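Local structure of C-type lectin domain family 4, member b1 (Mus musculus, 6LKR) at residues A[26-31]-A[67-72]; A[41-46]-A[52-57]; A[58-63]-A[112-117]; A[72-77]-A[116-121]. The protein is a calcium-binding C-type lectin receptor of innate immunity whose carbohydrate-recognition domain probably binds pathogen-derived phosphoglycolipids. One frame throughout, in Å; residues are numbered along the deposited sequence. Where two conformers were deposited one is given.

Contact 1 of 4, residues A[26-31]-A[67-72]; sequences ASWNKS and GLWDTG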
loop_
_atom_site.group_PDB
_atom_site.type_symbol
_atom_site.label_atom_id
_atom_site.label_comp_id
_atom_site.label_asym_id
_atom_site.label_seq_id
_atom_site.Cartn_x
_atom_site.Cartn_y
_atom_site.Cartn_z
ATOM N N ALA A 26 -15.347 19.739 -4.654
ATOM C CA ALA A 26 -15.105 19.327 -6.052
ATOM C C ALA A 26 -15.516 17.868 -6.233
ATOM O O ALA A 26 -15.626 17.150 -5.223
ATOM C CB ALA A 26 -13.651 19.531 -6.397
ATOM N N SER A 27 -15.723 17.462 -7.485
ATOM C CA SER A 27 -15.980 16.064 -7.904
ATOM C C SER A 27 -14.803 15.183 -7.482
ATOM O O SER A 27 -13.727 15.720 -7.166
ATOM C CB SER A 27 -16.198 15.985 -9.391
ATOM O OG SER A 27 -14.959 16.131 -10.074
ATOM N N TRP A 28 -14.985 13.866 -7.516
ATOM C CA TRP A 28 -13.917 12.904 -7.160
ATOM C C TRP A 28 -12.733 13.096 -8.119
ATOM O O TRP A 28 -11.592 13.198 -7.637
ATOM C CB TRP A 28 -14.460 11.473 -7.165
ATOM C CG TRP A 28 -13.497 10.462 -6.626
ATOM C CD1 TRP A 28 -13.389 10.023 -5.336
ATOM C CD2 TRP A 28 -12.492 9.759 -7.376
ATOM N NE1 TRP A 28 -12.386 9.097 -5.236
ATOM C CE2 TRP A 28 -11.816 8.917 -6.467
ATOM C CE3 TRP A 28 -12.108 9.754 -8.720
ATOM C CZ2 TRP A 28 -10.781 8.076 -6.869
ATOM C CZ3 TRP A 28 -11.076 8.932 -9.113
ATOM C CH2 TRP A 28 -10.431 8.096 -8.201
ATOM N N ASN A 29 -12.983 13.172 -9.429
ATOM C CA ASN A 29 -11.902 13.307 -10.445
ATOM C C ASN A 29 -11.104 14.597 -10.215
ATOM O O ASN A 29 -9.857 14.552 -10.277
ATOM C CB ASN A 29 -12.440 13.304 -11.879
ATOM C CG ASN A 29 -12.791 11.921 -12.384
ATOM O OD1 ASN A 29 -12.274 10.923 -11.889
ATOM N ND2 ASN A 29 -13.659 11.858 -13.379
ATOM N N LYS A 30 -11.795 15.714 -9.975
ATOM C CA LYS A 30 -11.167 17.049 -9.775
ATOM C C LYS A 30 -10.404 17.057 -8.444
ATOM O O LYS A 30 -9.360 17.734 -8.369
ATOM C CB LYS A 30 -12.222 18.156 -9.833
ATOM C CG LYS A 30 -12.851 18.370 -11.204
ATOM C CD LYS A 30 -11.852 18.666 -12.300
ATOM C CE LYS A 30 -12.512 19.055 -13.606
ATOM N NZ LYS A 30 -13.205 20.359 -13.493
ATOM N N SER A 31 -10.905 16.329 -7.441
ATOM C CA SER A 31 -10.240 16.143 -6.121
ATOM C C SER A 31 -8.950 15.330 -6.290
ATOM O O SER A 31 -7.901 15.752 -5.757
ATOM C CB SER A 31 -11.168 15.493 -5.129
ATOM O OG SER A 31 -12.300 16.311 -4.874
ATOM N N GLY A 67 -9.407 7.954 -1.623
ATOM C CA GLY A 67 -8.830 7.462 -2.887
ATOM C C GLY A 67 -9.266 6.040 -3.190
ATOM O O GLY A 67 -8.423 5.238 -3.610
ATOM N N LEU A 68 -10.553 5.750 -3.030
ATOM C CA LEU A 68 -11.144 4.414 -3.288
ATOM C C LEU A 68 -12.245 4.584 -4.336
ATOM O O LEU A 68 -13.094 5.469 -4.178
ATOM C CB LEU A 68 -11.708 3.832 -1.988
ATOM C CG LEU A 68 -12.094 2.351 -2.048
ATOM C CD1 LEU A 68 -10.868 1.474 -2.260
ATOM C CD2 LEU A 68 -12.813 1.919 -0.780
ATOM N N TRP A 69 -12.226 3.767 -5.383
ATOM C CA TRP A 69 -13.265 3.833 -6.434
ATOM C C TRP A 69 -13.547 2.426 -6.948
ATOM O O TRP A 69 -12.684 1.538 -6.831
ATOM C CB TRP A 69 -12.882 4.805 -7.556
ATOM C CG TRP A 69 -11.673 4.401 -8.337
ATOM C CD1 TRP A 69 -10.375 4.427 -7.919
ATOM C CD2 TRP A 69 -11.644 3.946 -9.704
ATOM N NE1 TRP A 69 -9.546 3.987 -8.915
ATOM C CE2 TRP A 69 -10.292 3.695 -10.024
ATOM C CE3 TRP A 69 -12.621 3.718 -10.676
ATOM C CZ2 TRP A 69 -9.897 3.232 -11.278
ATOM C CZ3 TRP A 69 -12.231 3.247 -11.913
ATOM C CH2 TRP A 69 -10.888 3.008 -12.207
ATOM N N ASP A 70 -14.739 2.258 -7.499
ATOM C CA ASP A 70 -15.227 0.952 -7.993
ATOM C C ASP A 70 -14.894 0.866 -9.483
ATOM O O ASP A 70 -15.500 1.619 -10.264
ATOM C CB ASP A 70 -16.714 0.806 -7.689
ATOM C CG ASP A 70 -17.276 -0.524 -8.135
ATOM O OD1 ASP A 70 -16.489 -1.360 -8.633
ATOM O OD2 ASP A 70 -18.486 -0.711 -7.963
ATOM N N THR A 71 -13.964 -0.022 -9.830
ATOM C CA THR A 71 -13.458 -0.254 -11.205
ATOM C C THR A 71 -14.427 -1.174 -11.957
ATOM O O THR A 71 -14.257 -1.327 -13.165
ATOM C CB THR A 71 -12.033 -0.818 -11.160
ATOM O OG1 THR A 71 -12.073 -2.157 -10.667
ATOM C CG2 THR A 71 -11.108 -0.022 -10.264
ATOM N N GLY A 72 -15.412 -1.762 -11.277
ATOM C CA GLY A 72 -16.376 -2.679 -11.922
ATOM C C GLY A 72 -17.687 -2.754 -11.159
ATOM O O GLY A 72 -18.515 -1.826 -11.278
#

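Contact 2 of 4, residues A[41-46]-A[52-57]; sequences HLVVIH and DFITGI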
loop_
_atom_site.group_PDB
_atom_site.type_symbol
_atom_site.label_atom_id
_atom_site.label_comp_id
_atom_site.label_asym_id
_atom_site.label_seq_id
_atom_site.Cartn_x
_atom_site.Cartn_y
_atom_site.Cartn_z
ATOM N N HIS A 41 -1.899 11.880 -3.680
ATOM C CA HIS A 41 -3.091 11.083 -4.077
ATOM C C HIS A 41 -4.194 11.314 -3.044
ATOM O O HIS A 41 -3.830 11.632 -1.889
ATOM C CB HIS A 41 -2.751 9.586 -4.112
ATOM C CG HIS A 41 -2.185 9.102 -5.403
ATOM N ND1 HIS A 41 -2.872 9.208 -6.595
ATOM C CD2 HIS A 41 -1.022 8.480 -5.688
ATOM C CE1 HIS A 41 -2.146 8.690 -7.567
ATOM N NE2 HIS A 41 -1.003 8.238 -7.034
ATOM N N LEU A 42 -5.456 11.108 -3.411
ATOM C CA LEU A 42 -6.529 10.984 -2.398
ATOM C C LEU A 42 -6.087 9.876 -1.442
ATOM O O LEU A 42 -5.423 8.921 -1.903
ATOM C CB LEU A 42 -7.859 10.636 -3.069
ATOM C CG LEU A 42 -8.566 11.783 -3.786
ATOM C CD1 LEU A 42 -9.774 11.251 -4.541
ATOM C CD2 LEU A 42 -8.986 12.872 -2.801
ATOM N N VAL A 43 -6.405 10.018 -0.161
ATOM C CA VAL A 43 -5.902 9.127 0.917
ATOM C C VAL A 43 -6.232 7.675 0.570
ATOM O O VAL A 43 -7.347 7.380 0.063
ATOM C CB VAL A 43 -6.424 9.492 2.316
ATOM C CG1 VAL A 43 -5.735 10.732 2.837
ATOM C CG2 VAL A 43 -7.938 9.623 2.372
ATOM N N VAL A 44 -5.265 6.815 0.852
ATOM C CA VAL A 44 -5.321 5.346 0.654
ATOM C C VAL A 44 -5.240 4.737 2.054
ATOM O O VAL A 44 -4.161 4.822 2.679
ATOM C CB VAL A 44 -4.175 4.898 -0.267
ATOM C CG1 VAL A 44 -4.042 3.387 -0.315
ATOM C CG2 VAL A 44 -4.330 5.483 -1.666
ATOM N N ILE A 45 -6.361 4.232 2.564
ATOM C CA ILE A 45 -6.534 3.938 4.018
ATOM C C ILE A 45 -6.396 2.431 4.215
ATOM O O ILE A 45 -7.375 1.712 3.962
ATOM C CB ILE A 45 -7.868 4.492 4.551
ATOM C CG1 ILE A 45 -8.051 5.953 4.139
ATOM C CG2 ILE A 45 -7.950 4.307 6.065
ATOM C CD1 ILE A 45 -9.310 6.609 4.660
ATOM N N HIS A 46 -5.218 1.980 4.651
ATOM C CA HIS A 46 -4.871 0.536 4.721
ATOM C C HIS A 46 -5.126 -0.058 6.107
ATOM O O HIS A 46 -5.168 -1.300 6.181
ATOM C CB HIS A 46 -3.429 0.310 4.262
ATOM C CG HIS A 46 -3.333 0.241 2.775
ATOM N ND1 HIS A 46 -4.208 -0.529 2.025
ATOM C CD2 HIS A 46 -2.503 0.840 1.896
ATOM C CE1 HIS A 46 -3.913 -0.389 0.744
ATOM N NE2 HIS A 46 -2.875 0.442 0.640
ATOM N N ASP A 52 -8.020 6.303 11.739
ATOM C CA ASP A 52 -8.116 7.129 12.972
ATOM C C ASP A 52 -7.355 8.436 12.743
ATOM O O ASP A 52 -7.910 9.521 13.040
ATOM C CB ASP A 52 -7.609 6.369 14.196
ATOM C CG ASP A 52 -8.492 5.209 14.628
ATOM O OD1 ASP A 52 -9.601 5.065 14.074
ATOM O OD2 ASP A 52 -8.062 4.464 15.523
ATOM N N PHE A 53 -6.138 8.363 12.212
ATOM C CA PHE A 53 -5.316 9.581 12.025
ATOM C C PHE A 53 -6.023 10.526 11.051
ATOM O O PHE A 53 -6.174 11.704 11.367
ATOM C CB PHE A 53 -3.897 9.285 11.542
ATOM C CG PHE A 53 -3.129 10.563 11.314
ATOM C CD1 PHE A 53 -2.481 11.193 12.361
ATOM C CD2 PHE A 53 -3.136 11.183 10.074
ATOM C CE1 PHE A 53 -1.809 12.391 12.164
ATOM C CE2 PHE A 53 -2.473 12.383 9.881
ATOM C CZ PHE A 53 -1.796 12.978 10.919
ATOM N N ILE A 54 -6.410 10.024 9.878
ATOM C CA ILE A 54 -7.022 10.867 8.812
ATOM C C ILE A 54 -8.289 11.522 9.373
ATOM O O ILE A 54 -8.431 12.746 9.231
ATOM C CB ILE A 54 -7.291 10.039 7.545
ATOM C CG1 ILE A 54 -5.985 9.556 6.911
ATOM C CG2 ILE A 54 -8.143 10.821 6.555
ATOM C CD1 ILE A 54 -6.165 8.391 5.963
ATOM N N THR A 55 -9.171 10.746 10.002
ATOM C CA THR A 55 -10.456 11.278 10.525
ATOM C C THR A 55 -10.189 12.257 11.674
ATOM O O THR A 55 -10.992 13.184 11.833
ATOM C CB THR A 55 -11.428 10.149 10.865
ATOM O OG1 THR A 55 -10.844 9.299 11.848
ATOM C CG2 THR A 55 -11.799 9.369 9.624
ATOM N N GLY A 56 -9.074 12.117 12.390
ATOM C CA GLY A 56 -8.702 13.044 13.476
ATOM C C GLY A 56 -8.416 14.453 12.964
ATOM O O GLY A 56 -8.531 15.407 13.763
ATOM N N ILE A 57 -8.052 14.611 11.688
ATOM C CA ILE A 57 -7.694 15.947 11.122
ATOM C C ILE A 57 -8.862 16.523 10.310
ATOM O O ILE A 57 -8.675 17.586 9.697
ATOM C CB ILE A 57 -6.378 15.881 10.324
ATOM C CG1 ILE A 57 -6.495 15.089 9.019
ATOM C CG2 ILE A 57 -5.272 15.347 11.210
ATOM C CD1 ILE A 57 -5.354 15.337 8.049
#

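Contact 3 of 4, residues A[58-63]-A[112-117]; sequences LDIHAA and IGWGWN. With CA (calcium ion), chain D.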
loop_
_atom_site.group_PDB
_atom_site.type_symbol
_atom_site.label_atom_id
_atom_site.label_comp_id
_atom_site.label_asym_id
_atom_site.label_seq_id
_atom_site.Cartn_x
_atom_site.Cartn_y
_atom_site.Cartn_z
ATOM N N LEU A 58 -10.031 15.874 10.336
ATOM C CA LEU A 58 -11.223 16.305 9.563
ATOM C C LEU A 58 -12.210 17.059 10.462
ATOM O O LEU A 58 -12.142 16.936 11.704
ATOM C CB LEU A 58 -11.894 15.087 8.926
ATOM C CG LEU A 58 -10.998 14.230 8.033
ATOM C CD1 LEU A 58 -11.776 13.069 7.433
ATOM C CD2 LEU A 58 -10.342 15.059 6.937
ATOM N N ASP A 59 -13.095 17.814 9.820
ATOM C CA ASP A 59 -14.255 18.494 10.444
ATOM C C ASP A 59 -15.434 17.516 10.434
ATOM O O ASP A 59 -15.835 17.089 9.341
ATOM C CB ASP A 59 -14.536 19.794 9.692
ATOM C CG ASP A 59 -15.738 20.572 10.195
ATOM O OD1 ASP A 59 -16.488 20.040 11.036
ATOM O OD2 ASP A 59 -15.916 21.702 9.715
ATOM N N ILE A 60 -15.968 17.166 11.608
ATOM C CA ILE A 60 -17.084 16.179 11.750
ATOM C C ILE A 60 -18.324 16.657 10.987
ATOM O O ILE A 60 -19.231 15.826 10.790
ATOM C CB ILE A 60 -17.438 15.895 13.223
ATOM C CG1 ILE A 60 -17.807 17.169 13.990
ATOM C CG2 ILE A 60 -16.323 15.122 13.910
ATOM C CD1 ILE A 60 -18.602 16.901 15.250
ATOM N N HIS A 61 -18.392 17.932 10.605
ATOM C CA HIS A 61 -19.551 18.513 9.875
ATOM C C HIS A 61 -19.394 18.359 8.358
ATOM O O HIS A 61 -20.323 18.785 7.655
ATOM C CB HIS A 61 -19.762 19.986 10.250
ATOM C CG HIS A 61 -19.954 20.196 11.712
ATOM N ND1 HIS A 61 -20.951 19.554 12.422
ATOM C CD2 HIS A 61 -19.269 20.947 12.602
ATOM C CE1 HIS A 61 -20.876 19.907 13.690
ATOM N NE2 HIS A 61 -19.855 20.759 13.825
ATOM N N ALA A 62 -18.297 17.773 7.862
ATOM C CA ALA A 62 -18.019 17.681 6.407
ATOM C C ALA A 62 -17.785 16.226 5.983
ATOM O O ALA A 62 -17.373 15.409 6.819
ATOM C CB ALA A 62 -16.849 18.556 6.054
ATOM N N ALA A 63 -18.065 15.925 4.715
ATOM C CA ALA A 63 -17.779 14.626 4.065
ATOM C C ALA A 63 -16.571 14.809 3.148
ATOM O O ALA A 63 -16.426 15.889 2.552
ATOM C CB ALA A 63 -18.985 14.127 3.310
ATOM N N ILE A 112 -22.084 7.502 16.441
ATOM C CA ILE A 112 -21.523 6.274 15.795
ATOM C C ILE A 112 -20.035 6.496 15.496
ATOM O O ILE A 112 -19.212 5.662 15.902
ATOM C CB ILE A 112 -22.312 5.915 14.517
ATOM C CG1 ILE A 112 -23.766 5.535 14.821
ATOM C CG2 ILE A 112 -21.598 4.826 13.727
ATOM C CD1 ILE A 112 -23.933 4.189 15.501
ATOM N N GLY A 113 -19.716 7.567 14.776
ATOM C CA GLY A 113 -18.326 7.922 14.444
ATOM C C GLY A 113 -18.105 7.956 12.946
ATOM O O GLY A 113 -19.096 8.037 12.177
ATOM N N TRP A 114 -16.837 7.937 12.550
ATOM C CA TRP A 114 -16.419 8.060 11.134
ATOM C C TRP A 114 -16.603 6.721 10.424
ATOM O O TRP A 114 -16.424 5.658 11.056
ATOM C CB TRP A 114 -14.976 8.543 11.048
ATOM C CG TRP A 114 -14.799 9.956 11.496
ATOM C CD1 TRP A 114 -14.426 10.387 12.736
ATOM C CD2 TRP A 114 -14.955 11.132 10.685
ATOM N NE1 TRP A 114 -14.334 11.752 12.748
ATOM C CE2 TRP A 114 -14.650 12.238 11.506
ATOM C CE3 TRP A 114 -15.291 11.356 9.343
ATOM C CZ2 TRP A 114 -14.681 13.546 11.026
ATOM C CZ3 TRP A 114 -15.337 12.649 8.875
ATOM C CH2 TRP A 114 -15.036 13.729 9.710
ATOM N N GLY A 115 -16.934 6.783 9.141
ATOM C CA GLY A 115 -17.095 5.589 8.303
ATOM C C GLY A 115 -17.175 5.979 6.845
ATOM O O GLY A 115 -17.355 7.183 6.553
ATOM N N TRP A 116 -17.048 4.991 5.966
ATOM C CA TRP A 116 -17.059 5.201 4.501
ATOM C C TRP A 116 -18.477 5.020 3.950
ATOM O O TRP A 116 -19.241 4.184 4.476
ATOM C CB TRP A 116 -16.117 4.241 3.787
ATOM C CG TRP A 116 -14.695 4.232 4.247
ATOM C CD1 TRP A 116 -14.030 5.135 5.027
ATOM C CD2 TRP A 116 -13.748 3.211 3.911
ATOM N NE1 TRP A 116 -12.729 4.737 5.196
ATOM C CE2 TRP A 116 -12.527 3.563 4.519
ATOM C CE3 TRP A 116 -13.818 2.047 3.137
ATOM C CZ2 TRP A 116 -11.386 2.777 4.382
ATOM C CZ3 TRP A 116 -12.691 1.268 3.013
ATOM C CH2 TRP A 116 -11.492 1.634 3.623
ATOM N N ASN A 117 -18.754 5.729 2.864
ATOM C CA ASN A 117 -20.034 5.703 2.123
ATOM C C ASN A 117 -19.690 5.722 0.637
ATOM O O ASN A 117 -18.888 6.595 0.233
ATOM C CB ASN A 117 -20.899 6.895 2.536
ATOM C CG ASN A 117 -22.190 7.018 1.758
ATOM O OD1 ASN A 117 -22.801 6.020 1.383
ATOM N ND2 ASN A 117 -22.635 8.245 1.548
HETATM CA CA CA D . -23.992 4.845 -0.458
HETATM O O HOH W 1 -25.959 5.506 1.157
HETATM O O HOH W 2 -25.215 6.787 -0.653
#

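Contact 4 of 4, residues A[72-77]-A[116-121]; sequences GHRQWQ and WNDISC. With CA (calcium ion), chain D.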
loop_
_atom_site.group_PDB
_atom_site.type_symbol
_atom_site.label_atom_id
_atom_site.label_comp_id
_atom_site.label_asym_id
_atom_site.label_seq_id
_atom_site.Cartn_x
_atom_site.Cartn_y
_atom_site.Cartn_z
ATOM N N GLY A 72 -15.412 -1.762 -11.277
ATOM C CA GLY A 72 -16.376 -2.679 -11.922
ATOM C C GLY A 72 -17.687 -2.754 -11.159
ATOM O O GLY A 72 -18.515 -1.826 -11.278
ATOM N N HIS A 73 -17.865 -3.835 -10.408
ATOM C CA HIS A 73 -19.065 -4.123 -9.583
ATOM C C HIS A 73 -18.604 -4.464 -8.174
ATOM O O HIS A 73 -18.368 -5.648 -7.893
ATOM C CB HIS A 73 -19.892 -5.218 -10.256
ATOM C CG HIS A 73 -20.184 -4.846 -11.662
ATOM N ND1 HIS A 73 -21.001 -3.776 -11.962
ATOM C CD2 HIS A 73 -19.698 -5.311 -12.832
ATOM C CE1 HIS A 73 -21.054 -3.630 -13.267
ATOM N NE2 HIS A 73 -20.261 -4.560 -13.827
ATOM N N ARG A 74 -18.436 -3.434 -7.343
ATOM C CA ARG A 74 -17.867 -3.544 -5.976
ATOM C C ARG A 74 -16.414 -4.020 -6.089
ATOM O O ARG A 74 -15.934 -4.666 -5.146
ATOM C CB ARG A 74 -18.710 -4.488 -5.106
ATOM C CG ARG A 74 -20.220 -4.294 -5.218
ATOM C CD ARG A 74 -20.758 -2.976 -4.682
ATOM N NE ARG A 74 -20.492 -1.849 -5.569
ATOM C CZ ARG A 74 -20.829 -0.587 -5.326
ATOM N NH1 ARG A 74 -21.499 -0.269 -4.234
ATOM N NH2 ARG A 74 -20.494 0.360 -6.186
ATOM N N GLN A 75 -15.755 -3.747 -7.218
ATOM C CA GLN A 75 -14.314 -4.052 -7.428
ATOM C C GLN A 75 -13.512 -2.805 -7.029
ATOM O O GLN A 75 -12.961 -2.116 -7.915
ATOM C CB GLN A 75 -14.118 -4.566 -8.855
ATOM C CG GLN A 75 -14.842 -5.892 -9.069
ATOM C CD GLN A 75 -14.996 -6.282 -10.516
ATOM O OE1 GLN A 75 -16.026 -6.028 -11.141
ATOM N NE2 GLN A 75 -13.953 -6.892 -11.055
ATOM N N TRP A 76 -13.495 -2.536 -5.724
ATOM C CA TRP A 76 -12.855 -1.352 -5.098
ATOM C C TRP A 76 -11.353 -1.387 -5.376
ATOM O O TRP A 76 -10.723 -2.435 -5.192
ATOM C CB TRP A 76 -13.177 -1.300 -3.600
ATOM C CG TRP A 76 -14.650 -1.317 -3.334
ATOM C CD1 TRP A 76 -15.388 -2.352 -2.833
ATOM C CD2 TRP A 76 -15.587 -0.268 -3.631
ATOM N NE1 TRP A 76 -16.711 -2.007 -2.775
ATOM C CE2 TRP A 76 -16.863 -0.732 -3.250
ATOM C CE3 TRP A 76 -15.470 1.029 -4.141
ATOM C CZ2 TRP A 76 -18.010 0.046 -3.384
ATOM C CZ3 TRP A 76 -16.603 1.800 -4.268
ATOM C CH2 TRP A 76 -17.856 1.314 -3.896
ATOM N N GLN A 77 -10.811 -0.256 -5.809
ATOM C CA GLN A 77 -9.373 -0.090 -6.095
ATOM C C GLN A 77 -8.921 1.215 -5.444
ATOM O O GLN A 77 -9.674 2.211 -5.528
ATOM C CB GLN A 77 -9.154 -0.106 -7.608
ATOM C CG GLN A 77 -7.691 -0.132 -8.036
ATOM C CD GLN A 77 -7.551 -0.471 -9.503
ATOM O OE1 GLN A 77 -7.772 -1.607 -9.918
ATOM N NE2 GLN A 77 -7.207 0.523 -10.308
ATOM N N TRP A 116 -17.048 4.991 5.966
ATOM C CA TRP A 116 -17.059 5.201 4.501
ATOM C C TRP A 116 -18.477 5.020 3.950
ATOM O O TRP A 116 -19.241 4.184 4.476
ATOM C CB TRP A 116 -16.117 4.241 3.787
ATOM C CG TRP A 116 -14.695 4.232 4.247
ATOM C CD1 TRP A 116 -14.030 5.135 5.027
ATOM C CD2 TRP A 116 -13.748 3.211 3.911
ATOM N NE1 TRP A 116 -12.729 4.737 5.196
ATOM C CE2 TRP A 116 -12.527 3.563 4.519
ATOM C CE3 TRP A 116 -13.818 2.047 3.137
ATOM C CZ2 TRP A 116 -11.386 2.777 4.382
ATOM C CZ3 TRP A 116 -12.691 1.268 3.013
ATOM C CH2 TRP A 116 -11.492 1.634 3.623
ATOM N N ASN A 117 -18.754 5.729 2.864
ATOM C CA ASN A 117 -20.034 5.703 2.123
ATOM C C ASN A 117 -19.690 5.722 0.637
ATOM O O ASN A 117 -18.888 6.595 0.233
ATOM C CB ASN A 117 -20.899 6.895 2.536
ATOM C CG ASN A 117 -22.190 7.018 1.758
ATOM O OD1 ASN A 117 -22.801 6.020 1.383
ATOM N ND2 ASN A 117 -22.635 8.245 1.548
ATOM N N ASP A 118 -20.267 4.815 -0.150
ATOM C CA ASP A 118 -20.212 4.935 -1.628
ATOM C C ASP A 118 -21.175 6.062 -2.020
ATOM O O ASP A 118 -22.265 6.164 -1.428
ATOM C CB ASP A 118 -20.440 3.598 -2.335
ATOM C CG ASP A 118 -21.800 2.964 -2.086
ATOM O OD1 ASP A 118 -22.433 3.282 -1.040
ATOM O OD2 ASP A 118 -22.206 2.157 -2.930
ATOM N N ILE A 119 -20.738 6.959 -2.901
ATOM C CA ILE A 119 -21.587 8.067 -3.427
ATOM C C ILE A 119 -21.264 8.248 -4.904
ATOM O O ILE A 119 -20.259 7.693 -5.365
ATOM C CB ILE A 119 -21.400 9.392 -2.665
ATOM C CG1 ILE A 119 -19.976 9.937 -2.789
ATOM C CG2 ILE A 119 -21.835 9.265 -1.214
ATOM C CD1 ILE A 119 -19.897 11.422 -2.486
ATOM N N SER A 120 -22.082 9.034 -5.596
ATOM C CA SER A 120 -21.847 9.427 -7.005
ATOM C C SER A 120 -20.529 10.208 -7.095
ATOM O O SER A 120 -20.315 11.127 -6.296
ATOM C CB SER A 120 -23.002 10.229 -7.552
ATOM O OG SER A 120 -22.560 11.072 -8.602
ATOM N N CYS A 121 -19.697 9.862 -8.071
ATOM C CA CYS A 121 -18.388 10.502 -8.334
ATOM C C CYS A 121 -18.575 11.978 -8.713
ATOM O O CYS A 121 -17.626 12.755 -8.520
ATOM C CB CYS A 121 -17.664 9.725 -9.420
ATOM S SG CYS A 121 -17.280 8.035 -8.889
HETATM CA CA CA D . -23.992 4.845 -0.458
HETATM O O HOH W 1 -25.959 5.506 1.157
HETATM O O HOH W 2 -25.215 6.787 -0.653
#

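Contact 1 of 4, residues A[26-31]-A[67-72]
G67 meets the indole of W28 at its edge, its carbonyl carbon 4.5 Å from W28 CZ2. At the corner where the chain turns, G67 has no side chain to keep its CA from packing closely against L42. L68 contributes its backbone: O lies 3.8 Å from W28 NE1, but that N-H is spent on the carbonyl of I66, the buried indole's polar partner. The leucine side chain points away, an apolar filler against W76 and V104. W69 CB stands over one face of W28, and a chi1 of 65°, with CG between backbone N and carbonyl carbon, brings W69 CD1 to 3.7 Å from W28 CH2; the rings meet obliquely, planes at 46°. D70 ends the strand in an Asx turn, OD1 taking the N-H of G72 (2.9 Å). F65, I66, G67 and L68 match the WIGL motif of C-type lectins, with phenylalanine first, and W28, from the first turn of helix 28-37, is wedged between strand 64-70, L42 of strand 41-42 and C103 of strand 103-109.

Contact 2 of 4, residues A[41-46]-A[52-57]
I54 pushes its CD1 methyl into the angle between V43 and I45, overlapping both valine and isoleucine. This is a piece of the hydrophobic core of the C-type lectin fold: helix 48-56, the second of the domain, is seated on the chain that runs on from strand 41-42. V43 and I54 reach toward each other tip to tip, with V43 CB 3.8 Å and V43 CG1 3.9 Å from I54 CD1. The I45 chain comes at a slant to that of I54. What carries the methyl so far out from the helix is the extended form of I54, whose CG1 lies anti to the carbonyl carbon (chi1 -65°) and whose chi2 is 161°. Branched aliphatic residues suit both places, since they are stiff, wholly apolar and bulky close to the backbone. V44, between the two, turns the other way and packs on V79 and T82. The backbone of V43 is hydrogen-bonded to G67 and V128, which ties this irregular segment to strands 64-70 and 126-132. Y17 of strand 15-18 also touches the side chains of V43 and I54, adding a third element to this part of the core. The tightest approach between the two segments is I45 CG1 to I54 CD1, 3.6 Å.

Contact 3 of 4, residues A[58-63]-A[112-117]
W114 turns its indole to lie along the 58-63 loop with CG anti to the carbonyl carbon (chi1 -69°), and L58, at chi1 -56°, sends its chain obliquely across the six-membered ring. L58 CB comes 3.5 Å from W114 CH2, while L58 CD1 makes an off-centre CH-pi contact 4.3 Å from the ring centroid. I60 crosses the indole at about a right angle, its CG2 methyl 3.7 Å from W114 CZ2. At the ring edge, near its plane, D59 O lies 3.5 Å from W114 CH2. That carbonyl also accepts from A62 N (3.0 Å), closing the type I turn, and D59 OD1 fixes the loop as an Asx turn by taking the N-H of H61. A wide flat tryptophan suits the site because it can reach L58, D59, I60 and the carbonyl of A62 at once. In strand 113-119, G113 sits in a classic beta bulge at a positive phi that glycine adopts easily, and at the far end N117 is a calcium ligand. Y108 meets W114 edge-to-face. The chemistry joining loop and strand is therefore apolar packing and dispersion, probably helped by positive ring hydrogens facing the D59 carbonyl, while directional bonds lie within the loop.

Contact 4 of 4, residues A[72-77]-A[116-121]
R74 and D118 form a salt bridge in which NH1 donates to OD2 over 2.8 Å with an N-H...O angle of 154°. The oxygen lies in the guanidinium plane but is approached on its anti side, somewhat out of the carboxylate plane, the two groups being turned 59° against each other. D118 divides its work: OD1 binds the calcium ion at 2.3 Å and its backbone O at 2.4 Å, while OD2 accepts from the arginine. R74 thus stands in the second shell, orienting a first-shell ligand and probably offsetting part of the negative charge gathered there. An arginine suits this role by its several donors, for NH2 also bonds to D70 OD2 and the carbonyl of E101. Its chain bends at chi2 (-67°) and chi3, which sets one guanidinium face against the rim of the W76 indole, W76 CZ2 standing 3.5 Å above the guanidinium plane, while R74 CA lies over a face of the ring. W76 CH2 packs on D118 CB at 3.8 Å, so one indole backs both partners of the bridge and joins them to L68 and V104. The disulfide of C121 with C103 fastens the end of the strand. With N117, E95, S97, E101 and two waters, D118 completes the calcium site; W116, N117 and D118 form the WND motif of C-type lectin carbohydrate-recognition domains.

Contacts 1, 2 and 4 are buried, whereas contact 3 lies at the surface. Contacts 1 and 2 seat the two helices by apolar packing, aromatic in the first and aliphatic in the second, and they adjoin where L42 packs on W28 and S31. Contact 4 differs in being held by charge, as befits its place beside the metal. It continues from contact 1 through the shared G72 and the neighbouring strands 64-70 and 76-78. Contacts 3 and 4 use opposite ends of strand 113-119: at one a tryptophan lies on a loop, at the other the strand supplies calcium ligands. W116, common to both segments, packs on I45 of contact 2 and L68 of contact 1.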